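Local coordinates for protein glucoamylase (Thermoanaerobacterium thermosaccharolyticum, PDB 1LF9) that works as a glucoamylase, cleaving terminal alpha-1,4-linked glucose from the non-reducing ends of glucan chains, probably with release of beta-D-glucose, at residues P26-T31 against Y204-I209; A154-I159 against N229-A234; D400-S405 against S416-L421; G454-A459 against P675-K680. All coordinates share one frame; numbering follows the deposited sequence.

Contact 1: residues P26-T31 against Y204-I209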
loop_
_atom_site.group_PDB
_atom_site.type_symbol
_atom_site.label_atom_id
_atom_site.label_comp_id
_atom_site.label_asym_id
_atom_site.label_seq_id
_atom_site.Cartn_x
_atom_site.Cartn_y
_atom_site.Cartn_z
ATOM N N PRO A 26 -7.837 -10.771 -29.700
ATOM C CA PRO A 26 -7.387 -9.518 -29.079
ATOM C C PRO A 26 -6.290 -9.759 -28.033
ATOM O O PRO A 26 -5.932 -8.858 -27.261
ATOM C CB PRO A 26 -8.676 -8.987 -28.471
ATOM C CG PRO A 26 -9.314 -10.284 -27.947
ATOM C CD PRO A 26 -9.120 -11.223 -29.125
ATOM N N GLY A 27 -5.747 -10.975 -28.033
ATOM C CA GLY A 27 -4.708 -11.318 -27.082
ATOM C C GLY A 27 -5.280 -12.051 -25.887
ATOM O O GLY A 27 -6.475 -11.954 -25.609
ATOM N N GLU A 28 -4.427 -12.785 -25.176
ATOM C CA GLU A 28 -4.849 -13.548 -24.002
ATOM C C GLU A 28 -5.090 -12.652 -22.794
ATOM O O GLU A 28 -4.579 -11.538 -22.727
ATOM C CB GLU A 28 -3.781 -14.576 -23.630
ATOM C CG GLU A 28 -3.432 -15.555 -24.736
ATOM C CD GLU A 28 -4.592 -16.453 -25.098
ATOM O OE1 GLU A 28 -5.127 -17.122 -24.189
ATOM O OE2 GLU A 28 -4.968 -16.497 -26.291
ATOM N N GLU A 29 -5.870 -13.150 -21.838
ATOM C CA GLU A 29 -6.161 -12.408 -20.616
ATOM C C GLU A 29 -4.889 -12.248 -19.791
ATOM O O GLU A 29 -4.086 -13.178 -19.682
ATOM C CB GLU A 29 -7.211 -13.130 -19.775
ATOM C CG GLU A 29 -8.626 -13.031 -20.319
ATOM C CD GLU A 29 -9.644 -13.717 -19.420
ATOM O OE1 GLU A 29 -10.856 -13.628 -19.715
ATOM O OE2 GLU A 29 -9.229 -14.346 -18.418
ATOM N N ASP A 30 -4.713 -11.064 -19.211
ATOM C CA ASP A 30 -3.540 -10.762 -18.398
ATOM C C ASP A 30 -3.942 -10.620 -16.925
ATOM O O ASP A 30 -5.096 -10.841 -16.553
ATOM C CB ASP A 30 -2.898 -9.459 -18.887
ATOM C CG ASP A 30 -1.404 -9.404 -18.641
ATOM O OD1 ASP A 30 -0.879 -10.219 -17.845
ATOM O OD2 ASP A 30 -0.753 -8.529 -19.249
ATOM N N THR A 31 -2.983 -10.246 -16.091
ATOM C CA THR A 31 -3.226 -10.074 -14.664
ATOM C C THR A 31 -2.502 -8.820 -14.214
ATOM O O THR A 31 -1.949 -8.083 -15.030
ATOM C CB THR A 31 -2.642 -11.234 -13.850
ATOM O OG1 THR A 31 -1.220 -11.246 -14.010
ATOM C CG2 THR A 31 -3.202 -12.559 -14.317
ATOM N N TYR A 204 -0.860 -10.181 -26.353
ATOM C CA TYR A 204 -0.346 -10.940 -25.217
ATOM C C TYR A 204 -0.422 -12.460 -25.365
ATOM O O TYR A 204 -1.495 -13.023 -25.561
ATOM C CB TYR A 204 -1.078 -10.501 -23.937
ATOM C CG TYR A 204 -0.537 -11.129 -22.671
ATOM C CD1 TYR A 204 0.828 -11.088 -22.381
ATOM C CD2 TYR A 204 -1.386 -11.770 -21.764
ATOM C CE1 TYR A 204 1.341 -11.671 -21.226
ATOM C CE2 TYR A 204 -0.884 -12.358 -20.601
ATOM C CZ TYR A 204 0.484 -12.306 -20.341
ATOM O OH TYR A 204 0.995 -12.898 -19.209
ATOM N N LYS A 205 0.732 -13.114 -25.267
ATOM C CA LYS A 205 0.815 -14.569 -25.367
ATOM C C LYS A 205 0.398 -15.128 -26.726
ATOM O O LYS A 205 0.113 -16.321 -26.860
ATOM C CB LYS A 205 -0.033 -15.219 -24.266
ATOM C CG LYS A 205 0.516 -15.000 -22.866
ATOM C CD LYS A 205 -0.270 -15.782 -21.832
ATOM C CE LYS A 205 0.373 -15.675 -20.453
ATOM N NZ LYS A 205 -0.372 -16.459 -19.420
ATOM N N VAL A 206 0.362 -14.263 -27.732
ATOM C CA VAL A 206 -0.017 -14.682 -29.075
ATOM C C VAL A 206 1.129 -14.401 -30.037
ATOM O O VAL A 206 1.715 -15.322 -30.597
ATOM C CB VAL A 206 -1.291 -13.946 -29.560
ATOM C CG1 VAL A 206 -1.624 -14.365 -30.992
ATOM C CG2 VAL A 206 -2.455 -14.262 -28.632
ATOM N N ASN A 207 1.448 -13.125 -30.219
ATOM C CA ASN A 207 2.532 -12.736 -31.107
ATOM C C ASN A 207 3.284 -11.529 -30.558
ATOM O O ASN A 207 3.805 -10.707 -31.312
ATOM C CB ASN A 207 1.998 -12.432 -32.513
ATOM C CG ASN A 207 0.771 -11.555 -32.494
ATOM O OD1 ASN A 207 0.700 -10.581 -31.743
ATOM N ND2 ASN A 207 -0.207 -11.889 -33.329
ATOM N N ASP A 208 3.333 -11.431 -29.234
ATOM C CA ASP A 208 4.041 -10.347 -28.569
ATOM C C ASP A 208 5.534 -10.664 -28.543
ATOM O O ASP A 208 5.953 -11.769 -28.889
ATOM C CB ASP A 208 3.521 -10.173 -27.140
ATOM C CG ASP A 208 3.572 -11.460 -26.339
ATOM O OD1 ASP A 208 3.156 -11.437 -25.163
ATOM O OD2 ASP A 208 4.024 -12.492 -26.878
ATOM N N ILE A 209 6.335 -9.692 -28.122
ATOM C CA ILE A 209 7.779 -9.875 -28.070
ATOM C C ILE A 209 8.199 -11.169 -27.370
ATOM O O ILE A 209 9.082 -11.881 -27.854
ATOM C CB ILE A 209 8.468 -8.668 -27.376
ATOM C CG1 ILE A 209 9.978 -8.896 -27.314
ATOM C CG2 ILE A 209 7.905 -8.465 -25.977
ATOM C CD1 ILE A 209 10.639 -9.014 -28.673
#
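Gly27-Asp30 meets Tyr204-Val206 in a loop-to-loop contact at the surface of the N-terminal beta-sandwich domain, where the loop before strand 39-41 runs over the turn joining strand 198-203 to helix 209-216. One backbone hydrogen bond crosses the interface: Glu28 N donates a hydrogen bond to Tyr204 O at 3.0 Å, nearly straight at 166°. Glu28 CG comes within 3.4 Å of Lys205 CB, the two chains crossing at about a right angle, yet the carboxylate and the ammonium group stay well apart. Val206 CG2 touches Gly27 CA at 4.0 Å.

The phenol of Tyr204 is enclosed on three sides. Lys205 CG sits over the centre of one face, the carboxylate of Asp30 is stacked near the rim of the other, and the carbonyl oxygens of Glu28 and Glu29 approach the C-H edge. With CG anti to the backbone N (chi1 -151°), the acid of Asp30 is laid over the ring, its plane tilted only 20° from it. That carboxylate is also held by a salt bridge from Lys73 and a hydrogen bond from His158. Within its own loop, Thr31 N donates to Asp30 OD1 at 2.7 Å, from above the carboxylate plane.

Contact 2: residues A154-I159 against N229-A234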
loop_
_atom_site.group_PDB
_atom_site.type_symbol
_atom_site.label_atom_id
_atom_site.label_comp_id
_atom_site.label_asym_id
_atom_site.label_seq_id
_atom_site.Cartn_x
_atom_site.Cartn_y
_atom_site.Cartn_z
ATOM N N ALA A 154 9.998 -5.054 -22.808
ATOM C CA ALA A 154 8.595 -5.444 -22.935
ATOM C C ALA A 154 7.708 -4.604 -22.022
ATOM O O ALA A 154 7.731 -4.754 -20.801
ATOM C CB ALA A 154 8.434 -6.924 -22.612
ATOM N N TYR A 155 6.936 -3.714 -22.634
ATOM C CA TYR A 155 6.017 -2.838 -21.915
ATOM C C TYR A 155 4.617 -3.447 -21.967
ATOM O O TYR A 155 4.088 -3.720 -23.047
ATOM C CB TYR A 155 6.031 -1.440 -22.551
ATOM C CG TYR A 155 4.943 -0.485 -22.087
ATOM C CD1 TYR A 155 4.781 -0.167 -20.736
ATOM C CD2 TYR A 155 4.107 0.142 -23.012
ATOM C CE1 TYR A 155 3.809 0.757 -20.322
ATOM C CE2 TYR A 155 3.137 1.062 -22.611
ATOM C CZ TYR A 155 2.992 1.367 -21.268
ATOM O OH TYR A 155 2.030 2.278 -20.879
ATOM N N ASP A 156 4.033 -3.671 -20.793
ATOM C CA ASP A 156 2.698 -4.255 -20.680
ATOM C C ASP A 156 1.763 -3.199 -20.103
ATOM O O ASP A 156 1.703 -2.999 -18.887
ATOM C CB ASP A 156 2.748 -5.487 -19.771
ATOM C CG ASP A 156 1.454 -6.289 -19.789
ATOM O OD1 ASP A 156 1.494 -7.470 -19.371
ATOM O OD2 ASP A 156 0.405 -5.747 -20.214
ATOM N N PRO A 157 1.038 -2.490 -20.978
ATOM C CA PRO A 157 0.108 -1.447 -20.551
ATOM C C PRO A 157 -1.243 -1.965 -20.060
ATOM O O PRO A 157 -1.767 -2.958 -20.565
ATOM C CB PRO A 157 -0.021 -0.583 -21.798
ATOM C CG PRO A 157 0.069 -1.597 -22.897
ATOM C CD PRO A 157 1.217 -2.470 -22.441
ATOM N N HIS A 158 -1.782 -1.282 -19.056
ATOM C CA HIS A 158 -3.081 -1.594 -18.458
ATOM C C HIS A 158 -3.684 -0.230 -18.115
ATOM O O HIS A 158 -4.001 0.063 -16.954
ATOM C CB HIS A 158 -2.915 -2.422 -17.175
ATOM C CG HIS A 158 -2.624 -3.875 -17.412
ATOM N ND1 HIS A 158 -2.852 -4.842 -16.454
ATOM C CD2 HIS A 158 -2.108 -4.524 -18.482
ATOM C CE1 HIS A 158 -2.489 -6.022 -16.925
ATOM N NE2 HIS A 158 -2.033 -5.858 -18.154
ATOM N N ILE A 159 -3.822 0.600 -19.144
ATOM C CA ILE A 159 -4.338 1.954 -18.996
ATOM C C ILE A 159 -5.723 2.055 -18.364
ATOM O O ILE A 159 -6.666 1.359 -18.755
ATOM C CB ILE A 159 -4.311 2.685 -20.357
ATOM C CG1 ILE A 159 -2.871 2.712 -20.876
ATOM C CG2 ILE A 159 -4.855 4.108 -20.212
ATOM C CD1 ILE A 159 -2.711 3.331 -22.236
ATOM N N ASN A 229 -5.335 -6.964 -25.193
ATOM C CA ASN A 229 -4.266 -7.210 -24.242
ATOM C C ASN A 229 -3.009 -7.217 -25.105
ATOM O O ASN A 229 -2.700 -8.201 -25.780
ATOM C CB ASN A 229 -4.457 -8.545 -23.520
ATOM C CG ASN A 229 -5.360 -8.420 -22.302
ATOM O OD1 ASN A 229 -6.584 -8.551 -22.396
ATOM N ND2 ASN A 229 -4.758 -8.141 -21.150
ATOM N N ILE A 230 -2.306 -6.093 -25.093
ATOM C CA ILE A 230 -1.112 -5.935 -25.904
ATOM C C ILE A 230 0.162 -5.762 -25.113
ATOM O O ILE A 230 0.147 -5.433 -23.927
ATOM C CB ILE A 230 -1.232 -4.705 -26.817
ATOM C CG1 ILE A 230 -1.264 -3.431 -25.963
ATOM C CG2 ILE A 230 -2.490 -4.811 -27.667
ATOM C CD1 ILE A 230 -1.305 -2.135 -26.759
ATOM N N ILE A 231 1.275 -5.979 -25.800
ATOM C CA ILE A 231 2.591 -5.809 -25.212
ATOM C C ILE A 231 3.454 -5.085 -26.232
ATOM O O ILE A 231 3.633 -5.547 -27.361
ATOM C CB ILE A 231 3.240 -7.152 -24.852
ATOM C CG1 ILE A 231 2.517 -7.754 -23.641
ATOM C CG2 ILE A 231 4.728 -6.949 -24.571
ATOM C CD1 ILE A 231 3.174 -8.990 -23.083
ATOM N N GLU A 232 3.971 -3.935 -25.828
ATOM C CA GLU A 232 4.809 -3.143 -26.703
ATOM C C GLU A 232 6.269 -3.516 -26.497
ATOM O O GLU A 232 6.887 -3.149 -25.497
ATOM C CB GLU A 232 4.544 -1.661 -26.437
ATOM C CG GLU A 232 3.061 -1.338 -26.620
ATOM C CD GLU A 232 2.749 0.143 -26.628
ATOM O OE1 GLU A 232 1.680 0.508 -27.174
ATOM O OE2 GLU A 232 3.553 0.940 -26.087
ATOM N N GLY A 233 6.800 -4.283 -27.446
ATOM C CA GLY A 233 8.179 -4.731 -27.380
ATOM C C GLY A 233 9.111 -3.911 -28.253
ATOM O O GLY A 233 8.695 -3.305 -29.243
ATOM N N ALA A 234 10.384 -3.892 -27.880
ATOM C CA ALA A 234 11.382 -3.141 -28.627
ATOM C C ALA A 234 12.778 -3.630 -28.282
ATOM O O ALA A 234 13.101 -3.844 -27.113
ATOM C CB ALA A 234 11.263 -1.657 -28.311
HETATM O O HOH W 1 -1.724 -7.265 -21.812
HETATM O O HOH W 2 -2.822 -4.376 -22.488
#
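Strands 154-157 and 230-234 run antiparallel as neighbours in the seven-stranded sheet of the N-terminal beta-sandwich domain, their axes approaching to 4.6 Å at 157°. Tyr155 and Glu232 form a hydrogen-bonded pair, with Tyr155 N to Glu232 O at 2.9 Å and Glu232 N to Tyr155 O at 2.8 Å; Ala154 and Gly233 follow as a non-hydrogen-bonded pair. Pairing stops at Pro157, which has no N-H to offer. There a water spans the gap between Pro157 O and Ile230 N, while another joins Asp156 OD2 to Asn229 ND2.

On one face of the sheet, the side chains of Tyr155 and Glu232 lie side by side and point the same way. The carboxylate meets the ring at its edge, Glu232 OE2 standing 3.2 Å from Tyr155 CD2, with the two planes 61° apart. The phenol hydroxyl finds its partner in Thr188. Ala154 CB touches Ile231 CG2 on the other face. Pro157 CG rests on Ile230 CG1 at 3.8 Å, a contact reached because CG1 lies between the backbone N and the carbonyl carbon (chi1 66°).

A carboxylate oxygen set against the electropositive C-H rim of a tyrosine probably gains some electrostatic relief. In this buried setting, beside Leu179 and Ala181, Glu232 would probably still ionise less readily than in water.

Contact 3: residues D400-S405 against S416-L421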
loop_
_atom_site.group_PDB
_atom_site.type_symbol
_atom_site.label_atom_id
_atom_site.label_comp_id
_atom_site.label_asym_id
_atom_site.label_seq_id
_atom_site.Cartn_x
_atom_site.Cartn_y
_atom_site.Cartn_z
ATOM N N ASP A 400 -12.655 7.267 14.491
ATOM C CA ASP A 400 -11.276 7.699 14.269
ATOM C C ASP A 400 -11.076 9.141 13.810
ATOM O O ASP A 400 -10.174 9.827 14.289
ATOM C CB ASP A 400 -10.562 6.743 13.307
ATOM C CG ASP A 400 -10.243 5.415 13.959
ATOM O OD1 ASP A 400 -10.231 5.377 15.210
ATOM O OD2 ASP A 400 -9.997 4.420 13.239
ATOM N N PRO A 401 -11.894 9.614 12.859
ATOM C CA PRO A 401 -11.706 11.001 12.422
ATOM C C PRO A 401 -11.995 12.017 13.535
ATOM O O PRO A 401 -11.433 13.115 13.550
ATOM C CB PRO A 401 -12.636 11.117 11.207
ATOM C CG PRO A 401 -13.602 9.992 11.377
ATOM C CD PRO A 401 -12.788 8.886 11.945
ATOM N N ILE A 402 -12.855 11.640 14.478
ATOM C CA ILE A 402 -13.159 12.513 15.603
ATOM C C ILE A 402 -11.932 12.557 16.510
ATOM O O ILE A 402 -11.538 13.622 16.981
ATOM C CB ILE A 402 -14.356 11.993 16.439
ATOM C CG1 ILE A 402 -15.612 11.896 15.570
ATOM C CG2 ILE A 402 -14.611 12.933 17.612
ATOM C CD1 ILE A 402 -16.801 11.256 16.269
ATOM N N ILE A 403 -11.337 11.389 16.751
ATOM C CA ILE A 403 -10.163 11.290 17.606
ATOM C C ILE A 403 -9.026 12.120 17.028
ATOM O O ILE A 403 -8.330 12.823 17.761
ATOM C CB ILE A 403 -9.694 9.809 17.764
ATOM C CG1 ILE A 403 -10.794 8.983 18.439
ATOM C CG2 ILE A 403 -8.410 9.741 18.596
ATOM C CD1 ILE A 403 -10.482 7.505 18.559
ATOM N N LEU A 404 -8.846 12.035 15.711
ATOM C CA LEU A 404 -7.798 12.778 15.021
ATOM C C LEU A 404 -8.061 14.281 15.116
ATOM O O LEU A 404 -7.128 15.078 15.261
ATOM C CB LEU A 404 -7.730 12.355 13.546
ATOM C CG LEU A 404 -6.675 13.055 12.678
ATOM C CD1 LEU A 404 -5.272 12.748 13.204
ATOM C CD2 LEU A 404 -6.821 12.598 11.235
ATOM N N SER A 405 -9.330 14.667 15.026
ATOM C CA SER A 405 -9.683 16.077 15.115
ATOM C C SER A 405 -9.236 16.614 16.462
ATOM O O SER A 405 -8.664 17.696 16.552
ATOM C CB SER A 405 -11.188 16.275 14.945
ATOM O OG SER A 405 -11.561 16.071 13.598
ATOM N N SER A 416 -18.982 20.277 10.715
ATOM C CA SER A 416 -18.918 19.481 9.491
ATOM C C SER A 416 -18.392 18.054 9.650
ATOM O O SER A 416 -18.661 17.194 8.807
ATOM C CB SER A 416 -18.063 20.206 8.452
ATOM O OG SER A 416 -16.723 20.306 8.898
ATOM N N LEU A 417 -17.650 17.795 10.722
ATOM C CA LEU A 417 -17.086 16.469 10.916
ATOM C C LEU A 417 -17.516 15.748 12.188
ATOM O O LEU A 417 -18.203 14.726 12.131
ATOM C CB LEU A 417 -15.562 16.561 10.882
ATOM C CG LEU A 417 -14.794 15.238 10.836
ATOM C CD1 LEU A 417 -15.124 14.508 9.540
ATOM C CD2 LEU A 417 -13.302 15.507 10.920
ATOM N N VAL A 418 -17.108 16.294 13.329
ATOM C CA VAL A 418 -17.386 15.710 14.634
ATOM C C VAL A 418 -18.841 15.474 15.010
ATOM O O VAL A 418 -19.226 14.356 15.353
ATOM C CB VAL A 418 -16.740 16.558 15.746
ATOM C CG1 VAL A 418 -17.065 15.966 17.114
ATOM C CG2 VAL A 418 -15.240 16.624 15.533
ATOM N N LYS A 419 -19.646 16.526 14.971
ATOM C CA LYS A 419 -21.045 16.398 15.341
ATOM C C LYS A 419 -21.786 15.371 14.489
ATOM O O LYS A 419 -22.450 14.477 15.016
ATOM C CB LYS A 419 -21.736 17.757 15.244
ATOM C CG LYS A 419 -23.119 17.781 15.849
ATOM C CD LYS A 419 -23.720 19.168 15.785
ATOM C CE LYS A 419 -24.974 19.230 16.629
ATOM N NZ LYS A 419 -24.661 18.839 18.032
ATOM N N PRO A 420 -21.690 15.485 13.157
ATOM C CA PRO A 420 -22.399 14.502 12.338
ATOM C C PRO A 420 -21.964 13.057 12.590
ATOM O O PRO A 420 -22.802 12.161 12.658
ATOM C CB PRO A 420 -22.135 14.981 10.906
ATOM C CG PRO A 420 -20.875 15.792 11.031
ATOM C CD PRO A 420 -21.058 16.515 12.317
ATOM N N LEU A 421 -20.662 12.827 12.737
ATOM C CA LEU A 421 -20.173 11.479 13.010
ATOM C C LEU A 421 -20.568 10.998 14.417
ATOM O O LEU A 421 -20.980 9.849 14.597
ATOM C CB LEU A 421 -18.656 11.427 12.843
ATOM C CG LEU A 421 -18.195 11.593 11.393
ATOM C CD1 LEU A 421 -16.672 11.512 11.323
ATOM C CD2 LEU A 421 -18.855 10.506 10.529
#
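Ile402, Val418 and Leu421 carry most of the contact between helices 395-407 and 414-428, which follow each other in the chain; the axes of the two segments approach to 9.3 Å, their directions 137° apart. Ile402 uses two branches. Its CG2, anti to the backbone N, crosses the side chain of Val418 at about a right angle and touches Val418 CG1 at 3.9 Å. The other branch runs on extended (chi2 174°), sliding past Leu421 in the opposite direction until Ile402 CD1 meets Leu421 CB, also at 3.9 Å.

Leu421 in turn sets CD1 against the CB-CG rim of the Pro401 ring, where Leu421 CD1 to Pro401 CG, at 3.4 Å, is tighter than ordinary van der Waals contact. Val418 turns its second methyl, CG2, to Ser405 CB. The hydroxyl of Ser405 is folded back onto its own helix, donating to Pro401 O at 3.0 Å, and the backbone N of Ser405 reaches that oxygen from the opposite face of the carbonyl plane. Thus tied, Ser405 OG presents itself to the Leu417 CD2 methyl.

Leu365 and Leu368 of helix 358-375 close in nearby. Pairing of successive, roughly antiparallel helices builds the (alpha/alpha)6 barrel of glycosyl hydrolase family 15, whose helices alternate between an inner and an outer ring.

Contact 4: residues G454-A459 against P675-K680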
loop_
_atom_site.group_PDB
_atom_site.type_symbol
_atom_site.label_atom_id
_atom_site.label_comp_id
_atom_site.label_asym_id
_atom_site.label_seq_id
_atom_site.Cartn_x
_atom_site.Cartn_y
_atom_site.Cartn_z
ATOM N N GLY A 454 -13.769 7.935 20.733
ATOM C CA GLY A 454 -14.300 8.892 19.785
ATOM C C GLY A 454 -15.330 9.820 20.405
ATOM O O GLY A 454 -15.277 11.036 20.212
ATOM N N LEU A 455 -16.271 9.253 21.149
ATOM C CA LEU A 455 -17.308 10.051 21.785
ATOM C C LEU A 455 -16.752 10.966 22.868
ATOM O O LEU A 455 -17.283 12.055 23.103
ATOM C CB LEU A 455 -18.391 9.146 22.376
ATOM C CG LEU A 455 -19.318 8.504 21.348
ATOM C CD1 LEU A 455 -20.387 7.709 22.064
ATOM C CD2 LEU A 455 -19.947 9.583 20.478
ATOM N N THR A 456 -15.692 10.525 23.535
ATOM C CA THR A 456 -15.084 11.342 24.571
ATOM C C THR A 456 -14.461 12.551 23.886
ATOM O O THR A 456 -14.637 13.684 24.332
ATOM C CB THR A 456 -14.014 10.552 25.348
ATOM O OG1 THR A 456 -14.657 9.510 26.095
ATOM C CG2 THR A 456 -13.255 11.467 26.315
ATOM N N CYS A 457 -13.747 12.304 22.790
ATOM C CA CYS A 457 -13.117 13.380 22.034
ATOM C C CYS A 457 -14.179 14.323 21.481
ATOM O O CYS A 457 -13.975 15.538 21.440
ATOM C CB CYS A 457 -12.289 12.812 20.883
ATOM S SG CYS A 457 -10.800 11.932 21.404
ATOM N N ALA A 458 -15.313 13.761 21.062
ATOM C CA ALA A 458 -16.401 14.561 20.513
ATOM C C ALA A 458 -16.917 15.555 21.557
ATOM O O ALA A 458 -17.207 16.707 21.236
ATOM C CB ALA A 458 -17.548 13.646 20.037
ATOM N N ALA A 459 -17.025 15.099 22.802
ATOM C CA ALA A 459 -17.510 15.938 23.896
ATOM C C ALA A 459 -16.555 17.087 24.159
ATOM O O ALA A 459 -16.978 18.222 24.363
ATOM C CB ALA A 459 -17.679 15.108 25.163
ATOM N N PRO A 675 -4.845 9.226 22.895
ATOM C CA PRO A 675 -5.483 10.489 23.283
ATOM C C PRO A 675 -5.544 10.644 24.806
ATOM O O PRO A 675 -6.311 9.954 25.476
ATOM C CB PRO A 675 -6.865 10.384 22.646
ATOM C CG PRO A 675 -7.113 8.901 22.611
ATOM C CD PRO A 675 -5.789 8.351 22.178
ATOM N N ASP A 676 -4.742 11.559 25.343
ATOM C CA ASP A 676 -4.675 11.784 26.789
ATOM C C ASP A 676 -6.023 11.960 27.488
ATOM O O ASP A 676 -6.240 11.421 28.573
ATOM C CB ASP A 676 -3.760 12.978 27.095
ATOM C CG ASP A 676 -4.160 14.228 26.346
ATOM O OD1 ASP A 676 -3.429 15.236 26.461
ATOM O OD2 ASP A 676 -5.200 14.211 25.646
ATOM N N ILE A 677 -6.924 12.704 26.861
ATOM C CA ILE A 677 -8.243 12.934 27.428
ATOM C C ILE A 677 -8.953 11.631 27.782
ATOM O O ILE A 677 -9.570 11.521 28.841
ATOM C CB ILE A 677 -9.115 13.752 26.452
ATOM C CG1 ILE A 677 -8.792 15.236 26.610
ATOM C CG2 ILE A 677 -10.589 13.497 26.702
ATOM C CD1 ILE A 677 -9.082 15.792 27.997
ATOM N N VAL A 678 -8.867 10.648 26.894
ATOM C CA VAL A 678 -9.504 9.360 27.135
ATOM C C VAL A 678 -8.765 8.621 28.248
ATOM O O VAL A 678 -9.384 8.117 29.186
ATOM C CB VAL A 678 -9.505 8.489 25.854
ATOM C CG1 VAL A 678 -10.181 7.156 26.129
ATOM C CG2 VAL A 678 -10.217 9.225 24.730
ATOM N N TYR A 679 -7.440 8.568 28.138
ATOM C CA TYR A 679 -6.602 7.892 29.125
ATOM C C TYR A 679 -6.860 8.380 30.549
ATOM O O TYR A 679 -7.081 7.580 31.459
ATOM C CB TYR A 679 -5.121 8.107 28.795
ATOM C CG TYR A 679 -4.182 7.570 29.848
ATOM C CD1 TYR A 679 -3.959 6.199 29.974
ATOM C CD2 TYR A 679 -3.530 8.430 30.735
ATOM C CE1 TYR A 679 -3.112 5.695 30.953
ATOM C CE2 TYR A 679 -2.678 7.933 31.722
ATOM C CZ TYR A 679 -2.474 6.565 31.821
ATOM O OH TYR A 679 -1.629 6.056 32.775
ATOM N N LYS A 680 -6.821 9.699 30.732
ATOM C CA LYS A 680 -7.027 10.297 32.046
ATOM C C LYS A 680 -8.412 10.064 32.631
ATOM O O LYS A 680 -8.601 10.153 33.843
ATOM C CB LYS A 680 -6.732 11.800 31.995
ATOM C CG LYS A 680 -5.278 12.143 32.304
ATOM C CD LYS A 680 -4.972 13.619 32.079
ATOM C CE LYS A 680 -5.065 13.986 30.603
ATOM N NZ LYS A 680 -4.729 15.414 30.354
#
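Thr456 lays its methyl against the branch methyl of Ile677, Thr456 CG2 to Ile677 CG2 measuring 3.4 Å, closer than two carbons usually settle. Both methyls are anti to their own backbone N, which directs them into the gap between helix 445-464 and the short helix 676-682. The rest of Ile677 bends away: CG1 lies beside the backbone N (chi1 -83°), leaving the CG2 branch to make the touch. The same threonine also borders Val678, whose CG2 lies 4.1 Å from Thr456 CB, the side chains crossing obliquely. Its hydroxyl serves another purpose, bonding to Val452 O one turn earlier in its own helix and to Tyr682 OH beyond the segment, so that a polar atom in a buried position is satisfied while its methyl faces the neighbour.

One residue on, Cys457 extends the apolar surface. Its sulfur has Val678 CG2 at 4.3 Å and Pro675 CB at 4.4 Å, loose contacts that bring in the residue just ahead of the second helix. No hydrogen bond spans the two segments. Asp676, at the first turn, instead bonds to Tyr406 OH of helix 395-407, and Tyr406 also touches Cys457 and Ile677.

The segment axes pass 9.3 Å apart at 111°, nearer to perpendicular than to the antiparallel run of a helical hairpin. It is a crosswise helix-helix packing, in which the closing helix of the chain lies across a long helix of the family's (alpha/alpha)6 barrel.

Overall arrangement
Contacts 1 and 2 belong to the N-terminal beta-sandwich domain, contact 3 to the helical catalytic domain, and contact 4 fastens the C-terminal helix there; the centres of contacts 1 and 3 are about 49 Å apart. Contact 1 is at the surface, the others buried. Polar chemistry marks the first pair, which meet where Tyr204 N probably bonds to Asn229 O and where Asp30 and Asp156 bring carboxylates together, perhaps sharing a proton. Contacts 3 and 4 are apolar across their segments and join through helix 445-464: Ile402 CG2 and Val418 CG1 of contact 3 pack against the Gly454-Ala458 turn of contact 4.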